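AlyGC (Glaciecola chathamensis, PDB 5GKD) cleaves alginate as a lyase of polysaccharide lyase family 6, using a chain wound into parallel beta-helices. Local coordinates at residues A[89-94]-A[107-112]; A[152-157]-A[193-198]; A[237-242]-A[270-275]. All coordinates share one frame; numbering follows the deposited sequence.

Contact 1 of 3, residues A[89-94]-A[107-112]; sequences EVIAFR and TQVVID. With PO4 (phosphate ion), chain G.
V90 and I91 meet V109 and I111 through aliphatic carbons, mostly methyls, with no hydrogen bond between the two segments. CD1 of I111 sits at the centre: CG1 of V90 meets it tip to tip at 3.9 Å, while I91 slides past in the opposite direction and brings its own CD1 to 3.8 Å from I111 CD1. The I91 side chain is extended (chi2 178°), and this carries CD1 far enough to face V109 CG2, at 3.9 Å. Around this patch W125 and F80 each pack on both V90 and I111, and L140 lies on I111. The backbone of V90 is hydrogen-bonded to L66 and S124, which ties it to the strands on either side, while chi1 (-177°) puts CG1 anti to the backbone N, at I111. Beyond, R94 reaches a phosphate ion, probably from the crystallisation liquor, also held by Y129 and R153. Phosphate O2 lies at the guanidinium edge, in plane, and accepts a hydrogen bond from NH1 (2.9 Å) and a weak one from NH2. Strands 89-92 and 105-112 belong to different faces of the coil, so this aliphatic cluster is interior filling of a right-handed parallel beta-helix, the pectate-lyase-like fold.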
ATOM      1  N   GLU A  89      22.718   4.120   5.934  1.00 19.76           N
ATOM      2  CA  GLU A  89      23.815   3.374   5.325  1.00 21.22           C
ATOM      3  C   GLU A  89      24.149   2.159   6.173  1.00 17.39           C
ATOM      4  O   GLU A  89      24.059   2.203   7.395  1.00 19.65           O
ATOM      5  CB  GLU A  89      25.100   4.209   5.185  1.00 21.59           C
ATOM      6  CG  GLU A  89      24.919   5.638   4.761  1.00 27.80           C
ATOM      7  CD  GLU A  89      24.501   6.564   5.878  1.00 31.95           C
ATOM      8  OE1 GLU A  89      24.871   6.315   7.047  1.00 28.38           O
ATOM      9  OE2 GLU A  89      23.796   7.548   5.572  1.00 39.10           O
ATOM     10  N   VAL A  90      24.595   1.095   5.511  1.00 18.95           N
ATOM     11  CA  VAL A  90      25.116  -0.065   6.230  1.00 17.14           C
ATOM     12  C   VAL A  90      26.526   0.196   6.733  1.00 19.72           C
ATOM     13  O   VAL A  90      26.823  -0.013   7.914  1.00 19.64           O
ATOM     14  CB  VAL A  90      25.077  -1.311   5.333  1.00 18.29           C
ATOM     15  CG1 VAL A  90      25.545  -2.527   6.118  1.00 16.78           C
ATOM     16  CG2 VAL A  90      23.682  -1.507   4.790  1.00 15.42           C
ATOM     17  N   ILE A  91      27.420   0.620   5.836  1.00 19.79           N
ATOM     18  CA  ILE A  91      28.811   0.933   6.147  1.00 16.99           C
ATOM     19  C   ILE A  91      29.082   2.382   5.762  1.00 19.50           C
ATOM     20  O   ILE A  91      28.953   2.751   4.590  1.00 18.83           O
ATOM     21  CB  ILE A  91      29.785   0.019   5.400  1.00 18.01           C
ATOM     22  CG1 ILE A  91      29.529  -1.448   5.716  1.00 18.17           C
ATOM     23  CG2 ILE A  91      31.235   0.407   5.733  1.00 19.45           C
ATOM     24  CD1 ILE A  91      30.457  -2.351   4.950  1.00 16.87           C
ATOM     25  N   ALA A  92      29.504   3.190   6.726  1.00 21.44           N
ATOM     26  CA  ALA A  92      29.812   4.595   6.480  1.00 19.42           C
ATOM     27  C   ALA A  92      31.179   4.942   7.042  1.00 20.49           C
ATOM     28  O   ALA A  92      31.506   4.577   8.179  1.00 20.80           O
ATOM     29  CB  ALA A  92      28.770   5.513   7.105  1.00 18.08           C
ATOM     30  N   PHE A  93      31.970   5.663   6.248  1.00 18.09           N
ATOM     31  CA  PHE A  93      33.284   6.131   6.667  1.00 17.65           C
ATOM     32  C   PHE A  93      33.177   7.452   7.423  1.00 18.63           C
ATOM     33  O   PHE A  93      33.903   8.415   7.153  1.00 21.91           O
ATOM     34  CB  PHE A  93      34.201   6.267   5.453  1.00 19.24           C
ATOM     35  CG  PHE A  93      34.727   4.959   4.930  1.00 18.64           C
ATOM     36  CD1 PHE A  93      33.935   4.137   4.138  1.00 16.40           C
ATOM     37  CD2 PHE A  93      36.031   4.573   5.193  1.00 16.81           C
ATOM     38  CE1 PHE A  93      34.425   2.949   3.654  1.00 14.75           C
ATOM     39  CE2 PHE A  93      36.528   3.385   4.695  1.00 16.99           C
ATOM     40  CZ  PHE A  93      35.717   2.570   3.934  1.00 17.61           C
ATOM     41  N   ARG A  94      32.243   7.509   8.362  1.00 19.35           N
ATOM     42  CA  ARG A  94      32.084   8.651   9.248  1.00 20.12           C
ATOM     43  C   ARG A  94      31.221   8.224  10.425  1.00 23.00           C
ATOM     44  O   ARG A  94      30.458   7.254  10.343  1.00 19.84           O
ATOM     45  CB  ARG A  94      31.437   9.851   8.538  1.00 20.41           C
ATOM     46  CG  ARG A  94      29.954   9.676   8.353  1.00 22.07           C
ATOM     47  CD  ARG A  94      29.285  10.806   7.599  1.00 23.36           C
ATOM     48  NE  ARG A  94      27.864  10.533   7.497  1.00 23.68           N
ATOM     49  CZ  ARG A  94      26.949  11.397   7.071  1.00 27.21           C
ATOM     50  NH1 ARG A  94      25.684  11.026   7.024  1.00 30.04           N
ATOM     51  NH2 ARG A  94      27.289  12.620   6.682  1.00 27.53           N
ATOM     52  N   THR A 107      37.982  -4.104   4.271  1.00 17.78           N
ATOM     53  CA  THR A 107      38.442  -5.158   3.381  1.00 18.32           C
ATOM     54  C   THR A 107      37.855  -6.487   3.832  1.00 22.50           C
ATOM     55  O   THR A 107      37.692  -6.728   5.026  1.00 21.52           O
ATOM     56  CB  THR A 107      39.982  -5.238   3.327  1.00 19.27           C
ATOM     57  OG1 THR A 107      40.396  -6.268   2.417  1.00 19.49           O
ATOM     58  CG2 THR A 107      40.576  -5.512   4.723  1.00 20.42           C
ATOM     59  N   GLN A 108      37.489  -7.323   2.868  1.00 16.95           N
ATOM     60  CA  GLN A 108      37.008  -8.660   3.162  1.00 19.42           C
ATOM     61  C   GLN A 108      35.763  -8.623   4.042  1.00 19.80           C
ATOM     62  O   GLN A 108      35.647  -9.354   5.026  1.00 21.33           O
ATOM     63  CB  GLN A 108      38.112  -9.512   3.804  1.00 17.08           C
ATOM     64  CG  GLN A 108      39.337  -9.728   2.910  1.00 20.44           C
ATOM     65  CD  GLN A 108      40.190 -10.899   3.371  1.00 23.02           C
ATOM     66  OE1 GLN A 108      39.677 -11.975   3.607  1.00 23.74           O
ATOM     67  NE2 GLN A 108      41.491 -10.685   3.498  1.00 21.83           N
ATOM     68  N   VAL A 109      34.817  -7.765   3.690  1.00 21.27           N
ATOM     69  CA  VAL A 109      33.512  -7.885   4.312  1.00 18.85           C
ATOM     70  C   VAL A 109      32.451  -8.114   3.246  1.00 19.28           C
ATOM     71  O   VAL A 109      32.521  -7.611   2.118  1.00 17.11           O
ATOM     72  CB  VAL A 109      33.137  -6.713   5.253  1.00 20.91           C
ATOM     73  CG1 VAL A 109      34.307  -5.846   5.598  1.00 18.23           C
ATOM     74  CG2 VAL A 109      31.922  -5.942   4.787  1.00 19.26           C
ATOM     75  N   VAL A 110      31.472  -8.927   3.627  1.00 17.71           N
ATOM     76  CA  VAL A 110      30.380  -9.358   2.778  1.00 15.22           C
ATOM     77  C   VAL A 110      29.127  -8.611   3.209  1.00 17.49           C
ATOM     78  O   VAL A 110      28.837  -8.517   4.407  1.00 16.65           O
ATOM     79  CB  VAL A 110      30.158 -10.877   2.893  1.00 14.91           C
ATOM     80  CG1 VAL A 110      28.939 -11.298   2.111  1.00 14.12           C
ATOM     81  CG2 VAL A 110      31.394 -11.656   2.465  1.00 14.55           C
ATOM     82  N   ILE A 111      28.374  -8.101   2.244  1.00 15.47           N
ATOM     83  CA  ILE A 111      26.994  -7.701   2.465  1.00 16.78           C
ATOM     84  C   ILE A 111      26.140  -8.496   1.493  1.00 18.72           C
ATOM     85  O   ILE A 111      26.280  -8.346   0.273  1.00 17.06           O
ATOM     86  CB  ILE A 111      26.779  -6.196   2.277  1.00 18.69           C
ATOM     87  CG1 ILE A 111      27.743  -5.404   3.170  1.00 14.61           C
ATOM     88  CG2 ILE A 111      25.307  -5.867   2.547  1.00 16.50           C
ATOM     89  CD1 ILE A 111      27.574  -3.890   3.089  1.00 15.01           C
ATOM     90  N   ASP A 112      25.254  -9.331   2.029  1.00 19.11           N
ATOM     91  CA  ASP A 112      24.527 -10.333   1.250  1.00 16.20           C
ATOM     92  C   ASP A 112      23.036 -10.155   1.504  1.00 18.15           C
ATOM     93  O   ASP A 112      22.522 -10.553   2.558  1.00 18.24           O
ATOM     94  CB  ASP A 112      24.994 -11.737   1.631  1.00 18.40           C
ATOM     95  CG  ASP A 112      24.335 -12.813   0.814  1.00 18.93           C
ATOM     96  OD1 ASP A 112      23.424 -12.509   0.030  1.00 22.91           O
ATOM     97  OD2 ASP A 112      24.721 -13.985   0.964  1.00 24.87           O
TER
HETATM   98  P   PO4 G 803      24.346  12.617   4.013  1.00 45.79           P
HETATM   99  O1  PO4 G 803      25.802  12.550   3.613  1.00 36.93           O
HETATM  100  O2  PO4 G 803      24.178  12.918   5.489  1.00 33.96           O
HETATM  101  O3  PO4 G 803      23.714  11.289   3.672  1.00 40.38           O
HETATM  102  O4  PO4 G 803      23.655  13.720   3.247  1.00 47.84           O

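Contact 2 of 3, residues A[152-157]-A[193-198]; sequences VRLTTE and SLTDSF. With PO4 (phosphate ion), chain G.
L154 and S197 mark the closest backbone approach, CA to CA 7.4 Å, between two irregular loops that leave strands 150-152 and 185-188. The L154 side chain carries the contact, with CG anti to its carbonyl carbon (chi1 -60°) and both methyls presented to the other loop. CD2 lies 3.8 Å from S197 OG and CD1 4.0 Å from T195 OG1, while S197 CB faces the fork, about equally far from both methyls. T195 and L154 slide past one another in opposite directions. V152 adds only a marginal touch, CG1 at 4.2 Å from S197 OG. Neither hydroxyl bonds to 152-157: T195 OG1 is tied to the carbonyl oxygen of H192, and S197 OG to T199 OG1 and N162 ND2. R153, next to L154 in the chain, heads instead for a phosphate ion, the same anion that R94 holds. Bent at chi2 and chi3, it makes two hydrogen bonds, NE to phosphate O1 at 3.0 Å and NH2 to phosphate O4 at 2.6 Å, while T155 CG2 covers one face of its guanidinium. Chemically, the loop contact is therefore van der Waals packing of leucine methyls against hydroxyl-bearing side chains; both hydroxyls have their hydrogen-bond partners outside the two segments, so L154 gains only close packing from them.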
ATOM      1  N   VAL A 152      30.683   7.531  -3.127  1.00 18.57           N
ATOM      2  CA  VAL A 152      31.669   8.429  -2.528  1.00 16.19           C
ATOM      3  C   VAL A 152      30.997   9.785  -2.393  1.00 17.91           C
ATOM      4  O   VAL A 152      30.544  10.347  -3.394  1.00 18.24           O
ATOM      5  CB  VAL A 152      32.928   8.546  -3.402  1.00 18.71           C
ATOM      6  CG1 VAL A 152      33.786   9.704  -2.940  1.00 17.39           C
ATOM      7  CG2 VAL A 152      33.710   7.255  -3.407  1.00 18.52           C
ATOM      8  N   ARG A 153      30.905  10.297  -1.174  1.00 20.42           N
ATOM      9  CA  ARG A 153      30.290  11.592  -0.922  1.00 19.25           C
ATOM     10  C   ARG A 153      31.332  12.695  -0.972  1.00 19.69           C
ATOM     11  O   ARG A 153      32.475  12.508  -0.570  1.00 17.36           O
ATOM     12  CB  ARG A 153      29.617  11.652   0.453  1.00 21.47           C
ATOM     13  CG  ARG A 153      28.346  10.893   0.590  1.00 28.64           C
ATOM     14  CD  ARG A 153      27.205  11.555  -0.154  1.00 28.98           C
ATOM     15  NE  ARG A 153      26.306  12.353   0.676  1.00 27.49           N
ATOM     16  CZ  ARG A 153      25.598  13.365   0.184  1.00 36.75           C
ATOM     17  NH1 ARG A 153      25.739  13.702  -1.094  1.00 34.86           N
ATOM     18  NH2 ARG A 153      24.774  14.063   0.947  1.00 37.72           N
ATOM     19  N   LEU A 154      30.893  13.881  -1.376  1.00 22.07           N
ATOM     20  CA  LEU A 154      31.792  15.011  -1.570  1.00 21.22           C
ATOM     21  C   LEU A 154      31.253  16.265  -0.898  1.00 20.50           C
ATOM     22  O   LEU A 154      31.511  17.382  -1.351  1.00 23.04           O
ATOM     23  CB  LEU A 154      32.001  15.261  -3.056  1.00 16.67           C
ATOM     24  CG  LEU A 154      32.605  14.060  -3.771  1.00 18.44           C
ATOM     25  CD1 LEU A 154      32.551  14.313  -5.260  1.00 14.87           C
ATOM     26  CD2 LEU A 154      34.020  13.842  -3.291  1.00 17.54           C
ATOM     27  N   THR A 155      30.492  16.095   0.175  1.00 22.95           N
ATOM     28  CA  THR A 155      29.638  17.185   0.610  1.00 26.10           C
ATOM     29  C   THR A 155      30.421  18.319   1.247  1.00 24.68           C
ATOM     30  O   THR A 155      29.937  19.450   1.247  1.00 31.07           O
ATOM     31  CB  THR A 155      28.542  16.649   1.530  1.00 28.01           C
ATOM     32  OG1 THR A 155      29.106  15.801   2.517  1.00 31.18           O
ATOM     33  CG2 THR A 155      27.585  15.828   0.721  1.00 25.42           C
ATOM     34  N   THR A 156      31.624  18.064   1.747  1.00 27.15           N
ATOM     35  CA  THR A 156      32.512  19.130   2.181  1.00 26.74           C
ATOM     36  C   THR A 156      33.884  18.913   1.568  1.00 25.66           C
ATOM     37  O   THR A 156      34.224  17.823   1.099  1.00 21.80           O
ATOM     38  CB  THR A 156      32.645  19.233   3.729  1.00 27.25           C
ATOM     39  OG1 THR A 156      33.489  18.190   4.226  1.00 32.90           O
ATOM     40  CG2 THR A 156      31.288  19.098   4.399  1.00 31.94           C
ATOM     41  N   GLU A 157      34.665  19.989   1.591  1.00 24.57           N
ATOM     42  CA  GLU A 157      36.045  19.943   1.135  1.00 24.87           C
ATOM     43  C   GLU A 157      36.850  18.861   1.847  1.00 26.47           C
ATOM     44  O   GLU A 157      37.807  18.334   1.277  1.00 24.01           O
ATOM     45  CB  GLU A 157      36.690  21.314   1.351  1.00 25.71           C
ATOM     46  CG  GLU A 157      38.043  21.451   0.710  1.00 36.72           C
ATOM     47  CD  GLU A 157      38.616  22.845   0.859  1.00 50.90           C
ATOM     48  OE1 GLU A 157      39.853  22.981   0.766  1.00 58.30           O
ATOM     49  OE2 GLU A 157      37.836  23.799   1.080  1.00 49.28           O
ATOM     50  N   SER A 193      29.613  18.045  -8.365  1.00 23.45           N
ATOM     51  CA  SER A 193      30.242  17.427  -9.523  1.00 23.00           C
ATOM     52  C   SER A 193      31.341  18.280 -10.131  1.00 21.62           C
ATOM     53  O   SER A 193      32.177  17.746 -10.860  1.00 21.51           O
ATOM     54  CB  SER A 193      29.189  17.094 -10.579  1.00 18.46           C
ATOM     55  OG  SER A 193      28.423  18.236 -10.909  1.00 23.09           O
ATOM     56  N   LEU A 194      31.389  19.573  -9.833  1.00 24.09           N
ATOM     57  CA  LEU A 194      32.485  20.409 -10.312  1.00 21.47           C
ATOM     58  C   LEU A 194      33.692  20.383  -9.384  1.00 22.78           C
ATOM     59  O   LEU A 194      34.702  21.012  -9.694  1.00 23.61           O
ATOM     60  CB  LEU A 194      32.001  21.848 -10.519  1.00 28.04           C
ATOM     61  CG  LEU A 194      30.810  21.905 -11.477  1.00 26.86           C
ATOM     62  CD1 LEU A 194      30.351  23.323 -11.737  1.00 28.69           C
ATOM     63  CD2 LEU A 194      31.191  21.220 -12.785  1.00 27.59           C
ATOM     64  N   THR A 195      33.626  19.661  -8.274  1.00 23.17           N
ATOM     65  CA  THR A 195      34.802  19.496  -7.436  1.00 21.86           C
ATOM     66  C   THR A 195      35.577  18.277  -7.912  1.00 21.34           C
ATOM     67  O   THR A 195      35.032  17.399  -8.578  1.00 21.67           O
ATOM     68  CB  THR A 195      34.422  19.342  -5.958  1.00 21.55           C
ATOM     69  OG1 THR A 195      33.818  18.064  -5.745  1.00 20.02           O
ATOM     70  CG2 THR A 195      33.434  20.425  -5.544  1.00 18.69           C
ATOM     71  N   ASP A 196      36.864  18.252  -7.583  1.00 23.35           N
ATOM     72  CA  ASP A 196      37.763  17.173  -7.968  1.00 22.68           C
ATOM     73  C   ASP A 196      37.780  16.121  -6.868  1.00 23.98           C
ATOM     74  O   ASP A 196      38.136  16.419  -5.724  1.00 24.09           O
ATOM     75  CB  ASP A 196      39.182  17.690  -8.198  1.00 25.31           C
ATOM     76  CG  ASP A 196      39.308  18.561  -9.430  1.00 28.28           C
ATOM     77  OD1 ASP A 196      38.515  18.398 -10.376  1.00 31.60           O
ATOM     78  OD2 ASP A 196      40.224  19.395  -9.453  1.00 30.29           O
ATOM     79  N   SER A 197      37.437  14.887  -7.223  1.00 23.92           N
ATOM     80  CA  SER A 197      37.411  13.791  -6.269  1.00 19.23           C
ATOM     81  C   SER A 197      38.692  12.963  -6.266  1.00 20.27           C
ATOM     82  O   SER A 197      39.129  12.538  -5.198  1.00 21.73           O
ATOM     83  CB  SER A 197      36.197  12.899  -6.549  1.00 18.47           C
ATOM     84  OG  SER A 197      36.148  11.805  -5.658  1.00 20.46           O
ATOM     85  N   PHE A 198      39.303  12.729  -7.432  1.00 21.12           N
ATOM     86  CA  PHE A 198      40.531  11.926  -7.570  1.00 23.42           C
ATOM     87  C   PHE A 198      40.340  10.487  -7.096  1.00 22.86           C
ATOM     88  O   PHE A 198      41.266   9.870  -6.590  1.00 23.32           O
ATOM     89  CB  PHE A 198      41.711  12.551  -6.823  1.00 22.68           C
ATOM     90  CG  PHE A 198      42.063  13.952  -7.266  1.00 23.61           C
ATOM     91  CD1 PHE A 198      42.118  14.287  -8.599  1.00 25.96           C
ATOM     92  CD2 PHE A 198      42.385  14.919  -6.333  1.00 25.26           C
ATOM     93  CE1 PHE A 198      42.475  15.580  -9.000  1.00 28.94           C
ATOM     94  CE2 PHE A 198      42.735  16.206  -6.728  1.00 24.45           C
ATOM     95  CZ  PHE A 198      42.770  16.535  -8.063  1.00 24.59           C
TER
HETATM   96  P   PO4 G 803      24.346  12.617   4.013  1.00 45.79           P
HETATM   97  O1  PO4 G 803      25.802  12.550   3.613  1.00 36.93           O
HETATM   98  O2  PO4 G 803      24.178  12.918   5.489  1.00 33.96           O
HETATM   99  O3  PO4 G 803      23.714  11.289   3.672  1.00 40.38           O
HETATM  100  O4  PO4 G 803      23.655  13.720   3.247  1.00 47.84           O

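Contact 3 of 3, residues A[237-242]-A[270-275]; sequences LTLRHG and QIIRNN. With CO3 (carbonate ion), chain J; PO4 (phosphate ion), chain H.
Here the interior of the parallel beta-helix lies directly behind an anion pocket: strand 236-241 turns L239 inward toward strand 271-278 and R240 the other way, to the carbonate site. L239 CD2 lies 3.8 Å from Q270 CB and 4.1 Å from I272 CD1. Q270, coming from the opposite direction and bent at chi2 (-67°), lays its CB, CG and amide carbon against that methyl and sends NE2 to the carbonyl oxygen of G242, 2.9 Å away. That bond lies in the carbonyl plane but 17° out of the Q270 amide plane, with an angle of 145° at the hydrogen. I266 O is a second acceptor for NE2, and N245 N bonds to OE1, so both ends of the buried amide are used, which should fix its rotation. On the other face, R240 NE points at carbonate O3 (3.0 Å) and at O3 of a modelled phosphate. These oxygens are too close to coexist, so the identity of the anion at NE is doubtful. R264 and Y303 also hold the carbonate, while R302 O accepts a bond from R240 NH2. H241 folds back so that its NE2 lies 3.7 Å above the guanidinium plane of R240, over its centre.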
ATOM      1  N   LEU A 237      28.709   2.186 -17.900  1.00 16.78           N
ATOM      2  CA  LEU A 237      29.594   3.091 -17.180  1.00 16.95           C
ATOM      3  C   LEU A 237      29.319   4.492 -17.708  1.00 18.32           C
ATOM      4  O   LEU A 237      29.730   4.825 -18.817  1.00 20.84           O
ATOM      5  CB  LEU A 237      31.047   2.691 -17.399  1.00 15.73           C
ATOM      6  CG  LEU A 237      32.178   3.315 -16.588  1.00 18.38           C
ATOM      7  CD1 LEU A 237      33.502   2.596 -16.905  1.00 19.43           C
ATOM      8  CD2 LEU A 237      32.309   4.799 -16.795  1.00 17.52           C
ATOM      9  N   THR A 238      28.640   5.316 -16.924  1.00 18.03           N
ATOM     10  CA  THR A 238      28.221   6.629 -17.384  1.00 16.52           C
ATOM     11  C   THR A 238      29.081   7.708 -16.735  1.00 19.97           C
ATOM     12  O   THR A 238      29.222   7.754 -15.507  1.00 16.71           O
ATOM     13  CB  THR A 238      26.746   6.882 -17.089  1.00 17.16           C
ATOM     14  OG1 THR A 238      25.931   6.084 -17.965  1.00 18.15           O
ATOM     15  CG2 THR A 238      26.413   8.361 -17.302  1.00 16.28           C
ATOM     16  N   LEU A 239      29.676   8.544 -17.575  1.00 19.43           N
ATOM     17  CA  LEU A 239      30.323   9.791 -17.176  1.00 19.99           C
ATOM     18  C   LEU A 239      29.221  10.847 -17.096  1.00 19.33           C
ATOM     19  O   LEU A 239      28.989  11.626 -18.021  1.00 18.73           O
ATOM     20  CB  LEU A 239      31.413  10.156 -18.177  1.00 19.28           C
ATOM     21  CG  LEU A 239      32.874   9.786 -17.903  1.00 22.63           C
ATOM     22  CD1 LEU A 239      33.048   8.680 -16.883  1.00 19.84           C
ATOM     23  CD2 LEU A 239      33.667   9.495 -19.183  1.00 19.85           C
ATOM     24  N   ARG A 240      28.528  10.859 -15.950  1.00 21.01           N
ATOM     25  CA  ARG A 240      27.234  11.527 -15.811  1.00 17.18           C
ATOM     26  C   ARG A 240      27.365  13.036 -15.623  1.00 20.71           C
ATOM     27  O   ARG A 240      26.716  13.812 -16.333  1.00 20.66           O
ATOM     28  CB  ARG A 240      26.472  10.925 -14.628  1.00 17.73           C
ATOM     29  CG  ARG A 240      25.101  11.510 -14.440  1.00 17.07           C
ATOM     30  CD  ARG A 240      24.177  11.142 -15.602  1.00 20.86           C
ATOM     31  NE  ARG A 240      22.925  11.883 -15.533  1.00 23.29           N
ATOM     32  CZ  ARG A 240      22.762  13.123 -15.987  1.00 21.31           C
ATOM     33  NH1 ARG A 240      23.768  13.759 -16.569  1.00 19.05           N
ATOM     34  NH2 ARG A 240      21.583  13.723 -15.853  1.00 19.50           N
ATOM     35  N   HIS A 241      28.142  13.459 -14.618  1.00 19.07           N
ATOM     36  CA  HIS A 241      28.429  14.858 -14.358  1.00 19.35           C
ATOM     37  C   HIS A 241      29.908  14.981 -14.035  1.00 19.12           C
ATOM     38  O   HIS A 241      30.530  14.030 -13.565  1.00 23.55           O
ATOM     39  CB  HIS A 241      27.637  15.455 -13.162  1.00 18.57           C
ATOM     40  CG  HIS A 241      26.147  15.400 -13.294  1.00 20.48           C
ATOM     41  ND1 HIS A 241      25.465  15.913 -14.378  1.00 22.56           N
ATOM     42  CD2 HIS A 241      25.204  14.924 -12.447  1.00 17.59           C
ATOM     43  CE1 HIS A 241      24.168  15.745 -14.198  1.00 20.89           C
ATOM     44  NE2 HIS A 241      23.983  15.141 -13.035  1.00 20.39           N
ATOM     45  N   GLY A 242      30.463  16.164 -14.246  1.00 19.41           N
ATOM     46  CA  GLY A 242      31.863  16.308 -13.869  1.00 21.23           C
ATOM     47  C   GLY A 242      32.814  15.937 -14.989  1.00 21.02           C
ATOM     48  O   GLY A 242      32.531  15.091 -15.834  1.00 23.50           O
ATOM     49  N   GLN A 270      36.818  14.336 -21.215  1.00 22.04           N
ATOM     50  CA  GLN A 270      36.855  12.920 -20.866  1.00 20.48           C
ATOM     51  C   GLN A 270      37.847  12.175 -21.758  1.00 23.57           C
ATOM     52  O   GLN A 270      38.007  12.500 -22.937  1.00 21.46           O
ATOM     53  CB  GLN A 270      35.463  12.304 -20.987  1.00 18.99           C
ATOM     54  CG  GLN A 270      34.313  13.161 -20.408  1.00 19.91           C
ATOM     55  CD  GLN A 270      34.340  13.329 -18.878  1.00 22.46           C
ATOM     56  OE1 GLN A 270      35.357  13.103 -18.215  1.00 19.50           O
ATOM     57  NE2 GLN A 270      33.203  13.732 -18.321  1.00 18.79           N
ATOM     58  N   ILE A 271      38.523  11.179 -21.187  1.00 20.92           N
ATOM     59  CA  ILE A 271      39.401  10.286 -21.933  1.00 20.63           C
ATOM     60  C   ILE A 271      38.879   8.857 -21.805  1.00 22.01           C
ATOM     61  O   ILE A 271      38.779   8.320 -20.696  1.00 25.22           O
ATOM     62  CB  ILE A 271      40.857  10.386 -21.457  1.00 21.08           C
ATOM     63  CG1 ILE A 271      41.413  11.780 -21.728  1.00 23.00           C
ATOM     64  CG2 ILE A 271      41.699   9.328 -22.131  1.00 25.52           C
ATOM     65  CD1 ILE A 271      42.733  12.061 -21.013  1.00 20.50           C
ATOM     66  N   ILE A 272      38.541   8.253 -22.935  1.00 22.57           N
ATOM     67  CA  ILE A 272      38.031   6.890 -23.029  1.00 19.03           C
ATOM     68  C   ILE A 272      39.019   6.139 -23.918  1.00 23.11           C
ATOM     69  O   ILE A 272      38.947   6.223 -25.149  1.00 22.54           O
ATOM     70  CB  ILE A 272      36.609   6.829 -23.610  1.00 19.37           C
ATOM     71  CG1 ILE A 272      35.573   7.492 -22.690  1.00 23.49           C
ATOM     72  CG2 ILE A 272      36.187   5.389 -23.841  1.00 16.66           C
ATOM     73  CD1 ILE A 272      35.525   8.958 -22.743  1.00 26.24           C
ATOM     74  N   ARG A 273      39.958   5.416 -23.311  1.00 21.76           N
ATOM     75  CA  ARG A 273      41.024   4.781 -24.061  1.00 21.46           C
ATOM     76  C   ARG A 273      41.230   3.347 -23.602  1.00 20.93           C
ATOM     77  O   ARG A 273      41.043   3.006 -22.432  1.00 22.26           O
ATOM     78  CB  ARG A 273      42.353   5.539 -23.937  1.00 23.00           C
ATOM     79  CG  ARG A 273      42.908   5.521 -22.545  1.00 26.08           C
ATOM     80  CD  ARG A 273      44.385   5.876 -22.487  1.00 32.28           C
ATOM     81  NE  ARG A 273      44.660   7.198 -23.023  1.00 36.65           N
ATOM     82  CZ  ARG A 273      45.064   8.243 -22.299  1.00 40.31           C
ATOM     83  NH1 ARG A 273      45.264   8.136 -20.981  1.00 26.22           N
ATOM     84  NH2 ARG A 273      45.280   9.398 -22.915  1.00 40.19           N
ATOM     85  N   ASN A 274      41.614   2.510 -24.559  1.00 20.49           N
ATOM     86  CA  ASN A 274      42.047   1.140 -24.300  1.00 22.77           C
ATOM     87  C   ASN A 274      40.978   0.303 -23.588  1.00 21.71           C
ATOM     88  O   ASN A 274      41.300  -0.562 -22.779  1.00 23.01           O
ATOM     89  CB  ASN A 274      43.356   1.126 -23.504  1.00 21.71           C
ATOM     90  CG  ASN A 274      44.149  -0.127 -23.749  1.00 24.72           C
ATOM     91  OD1 ASN A 274      44.216  -0.590 -24.873  1.00 24.31           O
ATOM     92  ND2 ASN A 274      44.718  -0.711 -22.693  1.00 24.39           N
ATOM     93  N   ASN A 275      39.705   0.530 -23.885  1.00 20.17           N
ATOM     94  CA  ASN A 275      38.625  -0.286 -23.352  1.00 17.60           C
ATOM     95  C   ASN A 275      38.155  -1.324 -24.371  1.00 20.49           C
ATOM     96  O   ASN A 275      38.089  -1.061 -25.573  1.00 20.61           O
ATOM     97  CB  ASN A 275      37.434   0.583 -22.933  1.00 15.64           C
ATOM     98  CG  ASN A 275      37.809   1.619 -21.904  1.00 19.00           C
ATOM     99  OD1 ASN A 275      38.010   1.306 -20.722  1.00 22.11           O
ATOM    100  ND2 ASN A 275      37.908   2.864 -22.340  1.00 16.16           N
TER
HETATM  101  C   CO3 J 806      20.676   9.849 -16.416  1.00 25.86           C
HETATM  102  O1  CO3 J 806      21.501   8.841 -16.441  1.00 22.97           O
HETATM  103  O2  CO3 J 806      20.320  10.232 -17.605  1.00 23.37           O
HETATM  104  O3  CO3 J 806      20.282  10.421 -15.250  1.00 38.99           O
HETATM  105  P   PO4 H 804      21.148  10.344 -12.621  1.00 22.26           P
HETATM  106  O1  PO4 H 804      22.591   9.955 -12.806  1.00 23.75           O
HETATM  107  O2  PO4 H 804      20.490   9.215 -11.932  1.00 20.24           O
HETATM  108  O3  PO4 H 804      20.501  10.628 -14.002  1.00 27.41           O
HETATM  109  O4  PO4 H 804      21.142  11.490 -11.636  1.00 17.43           O

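In the fold
From the N terminus the three contacts come in series, none nesting in or crossing another. Contact 1 closes a short loop of 12 residues, joining two faces of an early coil. Contact 2 spans 35 residues and ties together loops from successive coils along one side of the helix. Contact 3 closes a 27-residue excursion and links strand 236-241 to a strand on another face one coil further on, behind the carbonate pocket. Contacts 1 and 2 do not touch, their nearest atoms being about 6 Å apart, but an arginine from each binds one phosphate. Contacts 2 and 3 meet directly, S193 CB lying 3.4 Å from H241 CB, so loop 193-198 packs next to the pocket arginine.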